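Long-range contacts in CalsepRRP (Calystegia sepium, PDB 1JY5), which is an RNase-related protein of the ribonuclease T2 family, whose members generally bind and cleave RNA, an activity it may or may not share: residues Lys3-Phe8 with Ser110-Asn115; Val168-Asp173 with Thr197-Val202; Thr28-Arg33 with Pro80-Pro85. All coordinates share one frame; numbering follows the deposited sequence.

How the interactions relate
Interaction 1 is partly buried, whereas interactions 2 and 3 lie at the surface. Interactions 1 and 2 reach the same antiparallel sheet, through strands 7-14 and 167-171, yet their centres are 31 Å apart on opposite sides of the chain's centre. Interaction 3, nested along the chain inside the loop closed by interaction 1, joins two segments lying in loops. The chemistry differs accordingly: interaction 1 packs phenylalanine rings on aliphatic side chains, interaction 2 rests on a disulfide with a flank of bridging water, and interaction 3 combines a direct backbone hydrogen bond with close side-chain packing, in which two cysteines take part that are disulfide-bonded to residues beyond the two segments.

Interaction 1: residues Lys3-Phe8 with Ser110-Asn115; sequences KEFDYF and SPVLGN
Asp-6 OD1 is gripped twice, by the ammonium of Lys-3 and by the backbone N of Asp-50, and this tethered length of loop carries the Phe-5 ring that meets Val-112. Lys-3 NZ stands 2.9 Å from Asp-6 OD1 and uses the syn lone pair of that oxygen, an arrangement that would probably help keep the carboxylate ionised. With CG lodged between the backbone N and the carbonyl carbon (chi1 70°), the far end of the Phe-5 ring comes up to residues 110-115. Its CZ touches Val-112 CG2 at 3.5 Å, and the two side chains cross at about a right angle. The other methyl, Val-112 CG1, serves the neighbouring ring: it lies near the ring plane of Phe-8, at the edge, 4.0 Å from CE1. A branched valine therefore suits this place, one arm for each aromatic. Phe-5 CE1 also rests over the centre of the Phe-8 ring, 3.6 Å above its plane. An alanine in place of Phe-5 is likely to leave Val-112 CG2 and this face of Phe-8 without their packing partner. These residues stand at the entry to the antiparallel sheet of the RNase T2 fold: Asp-6 and Tyr-7 both face Asp-48 in a classic beta bulge at the start of strand 7-14. Phe-8, approaching from the opposite direction to Leu-113, sets its CZ 3.8 Å from Leu-113 CD1. At the more exposed margin the extended Glu-4 crosses Val-112, with OE2 3.8 Å from CG2, and its carboxylate also skirts the ring of Pro-111, which follows a cis peptide bond. Beyond Leu-113 the loop reaches Asn-115, the N-cap residue of helix 116-129, whose OD1 accepts from the backbone N of Glu-118.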
ATOM      1  N   LYS A   3     -16.987 -15.816  -3.685  1.00 26.71           N
ATOM      2  CA  LYS A   3     -16.977 -15.270  -5.037  1.00 24.98           C
ATOM      3  C   LYS A   3     -15.553 -14.799  -5.336  1.00 23.22           C
ATOM      4  O   LYS A   3     -14.893 -14.238  -4.462  1.00 24.41           O
ATOM      5  CB  LYS A   3     -17.941 -14.086  -5.127  1.00 25.52           C
ATOM      6  CG  LYS A   3     -17.855 -13.302  -6.423  1.00 24.66           C
ATOM      7  CD  LYS A   3     -18.576 -11.970  -6.307  1.00 26.93           C
ATOM      8  CE  LYS A   3     -17.972 -10.947  -7.258  1.00 26.34           C
ATOM      9  NZ  LYS A   3     -18.564  -9.596  -7.076  1.00 26.71           N
ATOM     10  N   GLU A   4     -15.073 -15.031  -6.554  1.00 21.61           N
ATOM     11  CA  GLU A   4     -13.727 -14.593  -6.918  1.00 19.80           C
ATOM     12  C   GLU A   4     -13.734 -13.070  -6.836  1.00 18.15           C
ATOM     13  O   GLU A   4     -14.745 -12.433  -7.146  1.00 17.98           O
ATOM     14  CB  GLU A   4     -13.370 -15.029  -8.343  1.00 20.04           C
ATOM     15  CG  GLU A   4     -11.878 -14.913  -8.675  1.00 21.75           C
ATOM     16  CD  GLU A   4     -11.576 -15.113 -10.155  1.00 24.69           C
ATOM     17  OE1 GLU A   4     -12.463 -15.604 -10.886  1.00 23.66           O
ATOM     18  OE2 GLU A   4     -10.446 -14.786 -10.591  1.00 23.84           O
ATOM     19  N   PHE A   5     -12.617 -12.492  -6.413  1.00 14.87           N
ATOM     20  CA  PHE A   5     -12.512 -11.040  -6.292  1.00 14.83           C
ATOM     21  C   PHE A   5     -12.671 -10.368  -7.654  1.00 13.85           C
ATOM     22  O   PHE A   5     -12.449 -10.986  -8.697  1.00 14.86           O
ATOM     23  CB  PHE A   5     -11.174 -10.658  -5.649  1.00 11.90           C
ATOM     24  CG  PHE A   5      -9.978 -10.890  -6.528  1.00 14.77           C
ATOM     25  CD1 PHE A   5      -9.391  -9.835  -7.221  1.00 12.26           C
ATOM     26  CD2 PHE A   5      -9.419 -12.157  -6.642  1.00 13.13           C
ATOM     27  CE1 PHE A   5      -8.259 -10.039  -8.014  1.00 13.69           C
ATOM     28  CE2 PHE A   5      -8.287 -12.373  -7.432  1.00 15.46           C
ATOM     29  CZ  PHE A   5      -7.708 -11.312  -8.119  1.00 14.60           C
ATOM     30  N   ASP A   6     -13.049  -9.096  -7.641  1.00 13.35           N
ATOM     31  CA  ASP A   6     -13.278  -8.357  -8.882  1.00 14.50           C
ATOM     32  C   ASP A   6     -12.068  -7.591  -9.398  1.00 14.42           C
ATOM     33  O   ASP A   6     -11.771  -7.620 -10.592  1.00 12.67           O
ATOM     34  CB  ASP A   6     -14.446  -7.390  -8.683  1.00 14.29           C
ATOM     35  CG  ASP A   6     -15.746  -8.106  -8.403  1.00 17.00           C
ATOM     36  OD1 ASP A   6     -16.507  -7.643  -7.526  1.00 18.22           O
ATOM     37  OD2 ASP A   6     -16.012  -9.129  -9.073  1.00 17.92           O
ATOM     38  N   TYR A   7     -11.371  -6.905  -8.500  1.00 12.94           N
ATOM     39  CA  TYR A   7     -10.211  -6.129  -8.902  1.00 13.47           C
ATOM     40  C   TYR A   7      -9.194  -6.056  -7.772  1.00 14.77           C
ATOM     41  O   TYR A   7      -9.473  -6.442  -6.635  1.00 13.68           O
ATOM     42  CB  TYR A   7     -10.649  -4.713  -9.303  1.00 12.70           C
ATOM     43  CG  TYR A   7     -11.161  -3.895  -8.135  1.00 13.76           C
ATOM     44  CD1 TYR A   7     -10.291  -3.106  -7.376  1.00 15.20           C
ATOM     45  CD2 TYR A   7     -12.499  -3.973  -7.738  1.00 12.48           C
ATOM     46  CE1 TYR A   7     -10.739  -2.420  -6.244  1.00 12.87           C
ATOM     47  CE2 TYR A   7     -12.958  -3.292  -6.607  1.00 13.32           C
ATOM     48  CZ  TYR A   7     -12.075  -2.524  -5.864  1.00 14.29           C
ATOM     49  OH  TYR A   7     -12.514  -1.899  -4.721  1.00 16.08           O
ATOM     50  N   PHE A   8      -8.013  -5.552  -8.109  1.00 13.40           N
ATOM     51  CA  PHE A   8      -6.914  -5.401  -7.169  1.00 12.92           C
ATOM     52  C   PHE A   8      -6.767  -3.951  -6.710  1.00 14.62           C
ATOM     53  O   PHE A   8      -6.860  -3.021  -7.518  1.00 12.39           O
ATOM     54  CB  PHE A   8      -5.589  -5.792  -7.838  1.00 15.38           C
ATOM     55  CG  PHE A   8      -5.305  -7.264  -7.859  1.00 14.30           C
ATOM     56  CD1 PHE A   8      -5.095  -7.928  -9.066  1.00 15.85           C
ATOM     57  CD2 PHE A   8      -5.150  -7.968  -6.670  1.00 13.58           C
ATOM     58  CE1 PHE A   8      -4.720  -9.270  -9.085  1.00 13.95           C
ATOM     59  CE2 PHE A   8      -4.774  -9.308  -6.678  1.00 14.04           C
ATOM     60  CZ  PHE A   8      -4.559  -9.960  -7.886  1.00 13.00           C
ATOM     61  N   SER A 110      -5.820 -15.904  -5.169  1.00 16.93           N
ATOM     62  CA  SER A 110      -5.871 -17.072  -6.042  1.00 16.34           C
ATOM     63  C   SER A 110      -7.253 -17.067  -6.698  1.00 18.08           C
ATOM     64  O   SER A 110      -8.211 -16.552  -6.126  1.00 18.28           O
ATOM     65  CB  SER A 110      -5.666 -18.363  -5.236  1.00 16.64           C
ATOM     66  OG  SER A 110      -6.628 -18.498  -4.204  1.00 16.59           O
ATOM     67  N   PRO A 111      -7.380 -17.644  -7.905  1.00 19.04           N
ATOM     68  CA  PRO A 111      -6.337 -18.310  -8.686  1.00 17.72           C
ATOM     69  C   PRO A 111      -5.459 -17.383  -9.530  1.00 16.92           C
ATOM     70  O   PRO A 111      -4.521 -17.849 -10.176  1.00 17.49           O
ATOM     71  CB  PRO A 111      -7.139 -19.259  -9.561  1.00 18.62           C
ATOM     72  CG  PRO A 111      -8.293 -18.381  -9.944  1.00 19.11           C
ATOM     73  CD  PRO A 111      -8.673 -17.725  -8.613  1.00 20.51           C
ATOM     74  N   VAL A 112      -5.749 -16.083  -9.540  1.00 15.23           N
ATOM     75  CA  VAL A 112      -4.954 -15.150 -10.343  1.00 13.83           C
ATOM     76  C   VAL A 112      -3.477 -15.234  -9.967  1.00 15.60           C
ATOM     77  O   VAL A 112      -2.612 -15.330 -10.838  1.00 15.40           O
ATOM     78  CB  VAL A 112      -5.450 -13.695 -10.179  1.00 15.85           C
ATOM     79  CG1 VAL A 112      -4.569 -12.752 -10.978  1.00 12.16           C
ATOM     80  CG2 VAL A 112      -6.891 -13.586 -10.652  1.00 15.39           C
ATOM     81  N   LEU A 113      -3.196 -15.176  -8.669  1.00 15.10           N
ATOM     82  CA  LEU A 113      -1.835 -15.297  -8.162  1.00 15.67           C
ATOM     83  C   LEU A 113      -1.929 -16.612  -7.387  1.00 16.65           C
ATOM     84  O   LEU A 113      -2.690 -16.718  -6.425  1.00 16.34           O
ATOM     85  CB  LEU A 113      -1.491 -14.107  -7.254  1.00 13.50           C
ATOM     86  CG  LEU A 113      -1.690 -12.765  -7.975  1.00 13.04           C
ATOM     87  CD1 LEU A 113      -1.271 -11.594  -7.077  1.00 10.87           C
ATOM     88  CD2 LEU A 113      -0.870 -12.752  -9.259  1.00 13.17           C
ATOM     89  N   GLY A 114      -1.170 -17.612  -7.833  1.00 15.55           N
ATOM     90  CA  GLY A 114      -1.243 -18.939  -7.244  1.00 16.63           C
ATOM     91  C   GLY A 114      -0.544 -19.292  -5.953  1.00 17.38           C
ATOM     92  O   GLY A 114      -0.852 -20.327  -5.355  1.00 17.29           O
ATOM     93  N   ASN A 115       0.393 -18.466  -5.511  1.00 16.11           N
ATOM     94  CA  ASN A 115       1.108 -18.753  -4.272  1.00 15.09           C
ATOM     95  C   ASN A 115       1.675 -17.470  -3.681  1.00 15.31           C
ATOM     96  O   ASN A 115       1.586 -16.410  -4.294  1.00 14.10           O
ATOM     97  CB  ASN A 115       2.227 -19.776  -4.526  1.00 15.12           C
ATOM     98  CG  ASN A 115       3.238 -19.300  -5.553  1.00 15.53           C
ATOM     99  OD1 ASN A 115       3.732 -18.176  -5.473  1.00 15.05           O
ATOM    100  ND2 ASN A 115       3.565 -20.163  -6.515  1.00 16.16           N
TER

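Interaction 2: residues Val168-Asp173 with Thr197-Val202; sequences VKCKSD and TCPSLV
The two segments come closest at two points, Cys-170 with Cys-198 and Asp-173 with Val-202, the CA atoms lying 5.2 Å apart at each. The link at the first pair is covalent: Cys-170 SG and Cys-198 SG form a disulfide whose chi3 of 96° lies near the relaxed right angle. Both sulfurs point anti to their own carbonyl carbon (chi1 -73° and -75°), which brings the two sulfurs together between the segments. Apolar carbon packs against the bridge at several points. Val-168 CG1 lies 3.7 Å from Cys-198 SG, while Val-202 CG1 approaches Cys-170 SG to the same distance, and the ring of Pro-199 packs against Cys-170 CB. On one flank water does the work of direct backbone bonds: one molecule donates to Val-168 O and accepts from Thr-197 N, at 2.7 and 3.0 Å, and another accepts from Lys-169 NZ while bonding to Thr-197 OG1. The hydroxyl of a threonine suits this solvent-filled edge. On the other flank Asp-173 N bonds back to Lys-171 O in a classic gamma turn centred on Ser-172, and Asp-173 O receives a CA-H...O contact from Val-202 CA at 3.2 Å. That turn reverses the chain from strand 167-171 into strand 174-182, whose Val-175 touches both Val-168 and Val-202. Helix 151-162 packs against the same apolar side, Val-151 meeting Cys-198 and Val-202, and Met-155 meeting Val-168, while strand 201-202 pairs with strand 149-150.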
ATOM      1  N   VAL A 168      -7.457   8.569  -2.008  1.00 17.32           N
ATOM      2  CA  VAL A 168      -6.527   9.050  -0.992  1.00 18.47           C
ATOM      3  C   VAL A 168      -7.166   9.118   0.388  1.00 18.75           C
ATOM      4  O   VAL A 168      -8.298   9.578   0.537  1.00 18.17           O
ATOM      5  CB  VAL A 168      -5.985  10.466  -1.326  1.00 18.45           C
ATOM      6  CG1 VAL A 168      -4.960  10.877  -0.273  1.00 20.60           C
ATOM      7  CG2 VAL A 168      -5.344  10.487  -2.718  1.00 18.87           C
ATOM      8  N   LYS A 169      -6.429   8.656   1.395  1.00 19.28           N
ATOM      9  CA  LYS A 169      -6.892   8.682   2.776  1.00 20.60           C
ATOM     10  C   LYS A 169      -5.908   9.538   3.566  1.00 21.58           C
ATOM     11  O   LYS A 169      -4.697   9.500   3.315  1.00 20.62           O
ATOM     12  CB  LYS A 169      -6.931   7.265   3.362  1.00 22.10           C
ATOM     13  CG  LYS A 169      -7.783   6.269   2.576  1.00 23.33           C
ATOM     14  CD  LYS A 169      -9.239   6.702   2.491  1.00 24.22           C
ATOM     15  CE  LYS A 169     -10.106   5.606   1.884  1.00 24.53           C
ATOM     16  NZ  LYS A 169     -11.517   6.052   1.732  1.00 24.95           N
ATOM     17  N   CYS A 170      -6.431  10.304   4.517  1.00 21.65           N
ATOM     18  CA  CYS A 170      -5.602  11.180   5.335  1.00 24.62           C
ATOM     19  C   CYS A 170      -5.661  10.891   6.817  1.00 26.96           C
ATOM     20  O   CYS A 170      -6.598  10.267   7.309  1.00 27.13           O
ATOM     21  CB  CYS A 170      -5.980  12.643   5.097  1.00 22.05           C
ATOM     22  SG  CYS A 170      -5.408  13.230   3.488  1.00 23.54           S
ATOM     23  N   LYS A 171      -4.638  11.362   7.515  1.00 29.34           N
ATOM     24  CA  LYS A 171      -4.532  11.203   8.950  1.00 33.02           C
ATOM     25  C   LYS A 171      -4.446  12.618   9.506  1.00 34.53           C
ATOM     26  O   LYS A 171      -3.385  13.244   9.472  1.00 33.81           O
ATOM     27  CB  LYS A 171      -3.272  10.408   9.293  1.00 35.28           C
ATOM     28  CG  LYS A 171      -3.134   9.994  10.741  1.00 38.63           C
ATOM     29  CD  LYS A 171      -1.853   9.197  10.921  1.00 42.89           C
ATOM     30  CE  LYS A 171      -1.677   8.716  12.350  1.00 44.88           C
ATOM     31  NZ  LYS A 171      -0.399   7.957  12.504  1.00 47.60           N
ATOM     32  N   SER A 172      -5.584  13.122   9.976  1.00 36.96           N
ATOM     33  CA  SER A 172      -5.696  14.461  10.548  1.00 40.19           C
ATOM     34  C   SER A 172      -5.571  15.574   9.512  1.00 40.87           C
ATOM     35  O   SER A 172      -6.423  16.463   9.434  1.00 44.74           O
ATOM     36  CB  SER A 172      -4.643  14.662  11.639  1.00 41.34           C
ATOM     37  OG  SER A 172      -4.792  15.931  12.255  1.00 46.34           O
ATOM     38  N   ASP A 173      -4.502  15.526   8.725  1.00 38.37           N
ATOM     39  CA  ASP A 173      -4.262  16.530   7.699  1.00 35.39           C
ATOM     40  C   ASP A 173      -3.139  16.117   6.749  1.00 31.60           C
ATOM     41  O   ASP A 173      -2.882  16.783   5.747  1.00 32.90           O
ATOM     42  CB  ASP A 173      -3.899  17.864   8.342  1.00 40.84           C
ATOM     43  CG  ASP A 173      -3.674  18.947   7.321  1.00 44.95           C
ATOM     44  OD1 ASP A 173      -4.648  19.297   6.621  1.00 48.44           O
ATOM     45  OD2 ASP A 173      -2.530  19.440   7.208  1.00 48.87           O
ATOM     46  N   THR A 197     -12.303  12.176   1.833  1.00 35.59           N
ATOM     47  CA  THR A 197     -12.193  12.210   3.282  1.00 34.28           C
ATOM     48  C   THR A 197     -11.060  13.127   3.740  1.00 33.02           C
ATOM     49  O   THR A 197     -10.996  13.519   4.907  1.00 32.14           O
ATOM     50  CB  THR A 197     -11.966  10.798   3.843  1.00 34.89           C
ATOM     51  OG1 THR A 197     -10.903  10.157   3.124  1.00 34.72           O
ATOM     52  CG2 THR A 197     -13.235   9.971   3.701  1.00 36.16           C
ATOM     53  N   CYS A 198     -10.168  13.469   2.816  1.00 30.64           N
ATOM     54  CA  CYS A 198      -9.051  14.346   3.133  1.00 28.90           C
ATOM     55  C   CYS A 198      -9.467  15.803   3.126  1.00 28.92           C
ATOM     56  O   CYS A 198     -10.397  16.192   2.421  1.00 27.86           O
ATOM     57  CB  CYS A 198      -7.925  14.180   2.117  1.00 27.73           C
ATOM     58  SG  CYS A 198      -6.909  12.680   2.243  1.00 23.23           S
ATOM     59  N   PRO A 199      -8.779  16.634   3.922  1.00 29.85           N
ATOM     60  CA  PRO A 199      -9.094  18.064   3.976  1.00 29.61           C
ATOM     61  C   PRO A 199      -8.696  18.658   2.629  1.00 29.16           C
ATOM     62  O   PRO A 199      -7.967  18.025   1.864  1.00 28.49           O
ATOM     63  CB  PRO A 199      -8.187  18.582   5.090  1.00 30.27           C
ATOM     64  CG  PRO A 199      -7.966  17.387   5.951  1.00 31.01           C
ATOM     65  CD  PRO A 199      -7.800  16.271   4.961  1.00 29.87           C
ATOM     66  N   SER A 200      -9.157  19.869   2.345  1.00 27.56           N
ATOM     67  CA  SER A 200      -8.827  20.536   1.093  1.00 29.02           C
ATOM     68  C   SER A 200      -7.316  20.721   0.959  1.00 28.09           C
ATOM     69  O   SER A 200      -6.769  20.653  -0.142  1.00 27.72           O
ATOM     70  CB  SER A 200      -9.509  21.902   1.025  1.00 31.45           C
ATOM     71  OG  SER A 200      -9.264  22.517  -0.228  1.00 35.61           O
ATOM     72  N   LEU A 201      -6.649  20.968   2.084  1.00 27.09           N
ATOM     73  CA  LEU A 201      -5.202  21.151   2.093  1.00 26.73           C
ATOM     74  C   LEU A 201      -4.564  20.020   2.887  1.00 25.52           C
ATOM     75  O   LEU A 201      -4.990  19.716   3.999  1.00 23.99           O
ATOM     76  CB  LEU A 201      -4.829  22.501   2.716  1.00 27.90           C
ATOM     77  CG  LEU A 201      -5.255  23.756   1.947  1.00 29.94           C
ATOM     78  CD1 LEU A 201      -4.819  24.994   2.723  1.00 31.29           C
ATOM     79  CD2 LEU A 201      -4.633  23.756   0.557  1.00 29.14           C
ATOM     80  N   VAL A 202      -3.543  19.396   2.310  1.00 24.76           N
ATOM     81  CA  VAL A 202      -2.873  18.282   2.963  1.00 24.11           C
ATOM     82  C   VAL A 202      -1.363  18.422   2.913  1.00 24.70           C
ATOM     83  O   VAL A 202      -0.834  19.258   2.181  1.00 25.07           O
ATOM     84  CB  VAL A 202      -3.267  16.947   2.300  1.00 23.07           C
ATOM     85  CG1 VAL A 202      -4.764  16.726   2.444  1.00 23.03           C
ATOM     86  CG2 VAL A 202      -2.867  16.957   0.834  1.00 22.09           C
TER
HETATM   87  O   HOH W   1      -9.764  11.802   0.329  1.00 20.77           O
HETATM   88  O   HOH W   2     -11.535   9.054   0.628  1.00 35.20           O
HETATM   89  O   HOH W   3      -9.102  10.171   4.759  1.00 27.02           O

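Interaction 3: residues Thr28-Arg33 with Pro80-Pro85; sequences TNACSR and PSYSCP. Unlike the reference sequence in segment 80-85: Pro-85 (reference Met).
Asn-29 lays its amide along the backbone of Tyr-82 and Ser-83, with Asn-29 ND2 3.5 Å from Ser-83 CA and Asn-29 OD1 3.6 Å from Tyr-82 C. What fixes the rotation of this amide is its own chain: CG lies anti to the backbone N (chi1 -160°), and OD1 accepts from Cys-31 N, the donor tilted 23° out of the carbonyl plane. This is an Asx turn, a role for which asparagine, with its short carbonyl arm, is well fitted. The turn presents Ala-30, whose N donates to Ser-81 O at 3.0 Å in a fairly straight bond. Its methyl, small enough for a buried site, tucks 3.6 Å from Pro-80 CB and also reaches Tyr-82 CE2 obliquely. The Tyr-82 ring meets the other segment at its rim too, where Cys-31 SG lies near the ring plane, 3.9 Å from CD2, as a sulfur-aromatic contact. A bridging water donates to Thr-28 O and accepts from Ser-81 N, linking the two backbones. Two disulfides tie the junction into this cysteine-rich part of the RNase T2 fold: Cys-31 to Cys-19, and Cys-84, whose sulfur rests on Asn-29 CB, to Cys-26. Tyr-82 reaches past the contact, its side chain touching Ser-15 and Glu-18 of helix 15-18 and its OH hydrogen-bonded to Thr-41 OG1 on strand 40-48, while Arg-33, passing Pro-80, gives NH1 to Ser-76 O of helix 72-78.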
ATOM      1  N   THR A  28      11.920  -3.993  13.844  1.00 48.02           N
ATOM      2  CA  THR A  28      10.816  -4.146  12.909  1.00 45.95           C
ATOM      3  C   THR A  28      10.286  -2.789  12.452  1.00 43.19           C
ATOM      4  O   THR A  28       9.861  -2.635  11.309  1.00 42.30           O
ATOM      5  CB  THR A  28       9.654  -4.938  13.551  1.00 47.31           C
ATOM      6  OG1 THR A  28      10.120  -6.233  13.949  1.00 50.39           O
ATOM      7  CG2 THR A  28       8.507  -5.107  12.567  1.00 48.80           C
ATOM      8  N   ASN A  29      10.320  -1.805  13.347  1.00 39.71           N
ATOM      9  CA  ASN A  29       9.825  -0.469  13.031  1.00 37.09           C
ATOM     10  C   ASN A  29      10.753   0.265  12.068  1.00 35.42           C
ATOM     11  O   ASN A  29      11.927   0.483  12.366  1.00 35.92           O
ATOM     12  CB  ASN A  29       9.671   0.354  14.308  1.00 35.74           C
ATOM     13  CG  ASN A  29       8.738   1.531  14.125  1.00 34.99           C
ATOM     14  OD1 ASN A  29       8.767   2.205  13.094  1.00 31.61           O
ATOM     15  ND2 ASN A  29       7.909   1.789  15.129  1.00 33.96           N
ATOM     16  N   ALA A  30      10.224   0.664  10.919  1.00 32.23           N
ATOM     17  CA  ALA A  30      11.031   1.361   9.925  1.00 30.94           C
ATOM     18  C   ALA A  30      11.187   2.857  10.202  1.00 28.60           C
ATOM     19  O   ALA A  30      11.922   3.541   9.495  1.00 26.28           O
ATOM     20  CB  ALA A  30      10.439   1.151   8.530  1.00 28.83           C
ATOM     21  N   CYS A  31      10.496   3.366  11.217  1.00 28.85           N
ATOM     22  CA  CYS A  31      10.586   4.786  11.543  1.00 30.14           C
ATOM     23  C   CYS A  31      11.972   5.230  12.011  1.00 31.84           C
ATOM     24  O   CYS A  31      12.291   6.416  11.974  1.00 32.82           O
ATOM     25  CB  CYS A  31       9.557   5.158  12.612  1.00 28.38           C
ATOM     26  SG  CYS A  31       7.826   5.139  12.056  1.00 26.26           S
ATOM     27  N   SER A  32      12.794   4.284  12.446  1.00 34.13           N
ATOM     28  CA  SER A  32      14.133   4.613  12.927  1.00 37.88           C
ATOM     29  C   SER A  32      15.166   4.727  11.806  1.00 40.22           C
ATOM     30  O   SER A  32      16.239   5.305  11.993  1.00 40.50           O
ATOM     31  CB  SER A  32      14.597   3.558  13.931  1.00 37.46           C
ATOM     32  OG  SER A  32      14.652   2.282  13.324  1.00 38.22           O
ATOM     33  N   ARG A  33      14.838   4.185  10.640  1.00 42.29           N
ATOM     34  CA  ARG A  33      15.749   4.207   9.501  1.00 44.47           C
ATOM     35  C   ARG A  33      15.831   5.576   8.826  1.00 45.98           C
ATOM     36  O   ARG A  33      15.243   5.798   7.768  1.00 45.76           O
ATOM     37  CB  ARG A  33      15.318   3.133   8.502  1.00 43.40           C
ATOM     38  CG  ARG A  33      15.126   1.780   9.175  1.00 43.72           C
ATOM     39  CD  ARG A  33      14.496   0.739   8.263  1.00 42.62           C
ATOM     40  NE  ARG A  33      14.074  -0.426   9.038  1.00 40.85           N
ATOM     41  CZ  ARG A  33      13.462  -1.491   8.533  1.00 39.14           C
ATOM     42  NH1 ARG A  33      13.190  -1.555   7.237  1.00 37.70           N
ATOM     43  NH2 ARG A  33      13.115  -2.490   9.331  1.00 39.02           N
ATOM     44  N   PRO A  80       7.863  -2.293   4.559  1.00 18.10           N
ATOM     45  CA  PRO A  80       8.130  -2.341   6.002  1.00 18.23           C
ATOM     46  C   PRO A  80       6.904  -2.094   6.877  1.00 18.68           C
ATOM     47  O   PRO A  80       5.850  -1.682   6.398  1.00 15.85           O
ATOM     48  CB  PRO A  80       9.159  -1.226   6.213  1.00 18.21           C
ATOM     49  CG  PRO A  80       9.651  -0.889   4.833  1.00 24.77           C
ATOM     50  CD  PRO A  80       8.446  -1.077   3.970  1.00 16.03           C
ATOM     51  N   SER A  81       7.075  -2.337   8.170  1.00 19.30           N
ATOM     52  CA  SER A  81       6.038  -2.103   9.161  1.00 23.55           C
ATOM     53  C   SER A  81       6.455  -0.814   9.880  1.00 25.38           C
ATOM     54  O   SER A  81       7.651  -0.534   9.998  1.00 24.31           O
ATOM     55  CB  SER A  81       5.994  -3.267  10.153  1.00 24.38           C
ATOM     56  OG  SER A  81       4.994  -3.066  11.132  1.00 30.37           O
ATOM     57  N   TYR A  82       5.489  -0.021  10.341  1.00 28.09           N
ATOM     58  CA  TYR A  82       5.808   1.223  11.046  1.00 32.03           C
ATOM     59  C   TYR A  82       5.308   1.213  12.491  1.00 35.76           C
ATOM     60  O   TYR A  82       4.831   2.230  12.999  1.00 36.42           O
ATOM     61  CB  TYR A  82       5.211   2.440  10.321  1.00 31.35           C
ATOM     62  CG  TYR A  82       5.758   2.670   8.932  1.00 30.27           C
ATOM     63  CD1 TYR A  82       5.111   2.150   7.815  1.00 28.63           C
ATOM     64  CD2 TYR A  82       6.952   3.369   8.739  1.00 30.09           C
ATOM     65  CE1 TYR A  82       5.635   2.314   6.537  1.00 27.88           C
ATOM     66  CE2 TYR A  82       7.488   3.537   7.462  1.00 30.19           C
ATOM     67  CZ  TYR A  82       6.821   3.003   6.364  1.00 29.21           C
ATOM     68  OH  TYR A  82       7.353   3.142   5.100  1.00 27.17           O
ATOM     69  N   SER A  83       5.433   0.063  13.149  1.00 38.72           N
ATOM     70  CA  SER A  83       4.989  -0.090  14.529  1.00 41.72           C
ATOM     71  C   SER A  83       5.655  -1.322  15.143  1.00 42.89           C
ATOM     72  O   SER A  83       6.142  -2.191  14.418  1.00 42.86           O
ATOM     73  CB  SER A  83       3.466  -0.248  14.563  1.00 42.57           C
ATOM     74  OG  SER A  83       2.963  -0.143  15.885  1.00 46.02           O
ATOM     75  N   CYS A  84       5.680  -1.393  16.474  1.00 43.51           N
ATOM     76  CA  CYS A  84       6.288  -2.527  17.165  1.00 43.57           C
ATOM     77  C   CYS A  84       5.278  -3.536  17.699  1.00 43.82           C
ATOM     78  O   CYS A  84       5.556  -4.736  17.742  1.00 45.58           O
ATOM     79  CB  CYS A  84       7.194  -2.035  18.303  1.00 43.60           C
ATOM     80  SG  CYS A  84       8.565  -1.028  17.668  1.00 44.46           S
ATOM     81  N   PRO A  85       4.092  -3.072  18.121  1.00 43.50           N
ATOM     82  CA  PRO A  85       3.122  -4.044  18.627  1.00 43.93           C
ATOM     83  C   PRO A  85       2.645  -4.969  17.512  1.00 43.13           C
ATOM     84  O   PRO A  85       2.348  -4.520  16.404  1.00 41.95           O
ATOM     85  CB  PRO A  85       2.004  -3.162  19.180  1.00 45.23           C
ATOM     86  CG  PRO A  85       2.068  -1.951  18.304  1.00 44.90           C
ATOM     87  CD  PRO A  85       3.560  -1.703  18.225  1.00 44.73           C
TER
HETATM   88  O   HOH W   4       9.440  -3.837   9.017  1.00 23.21           O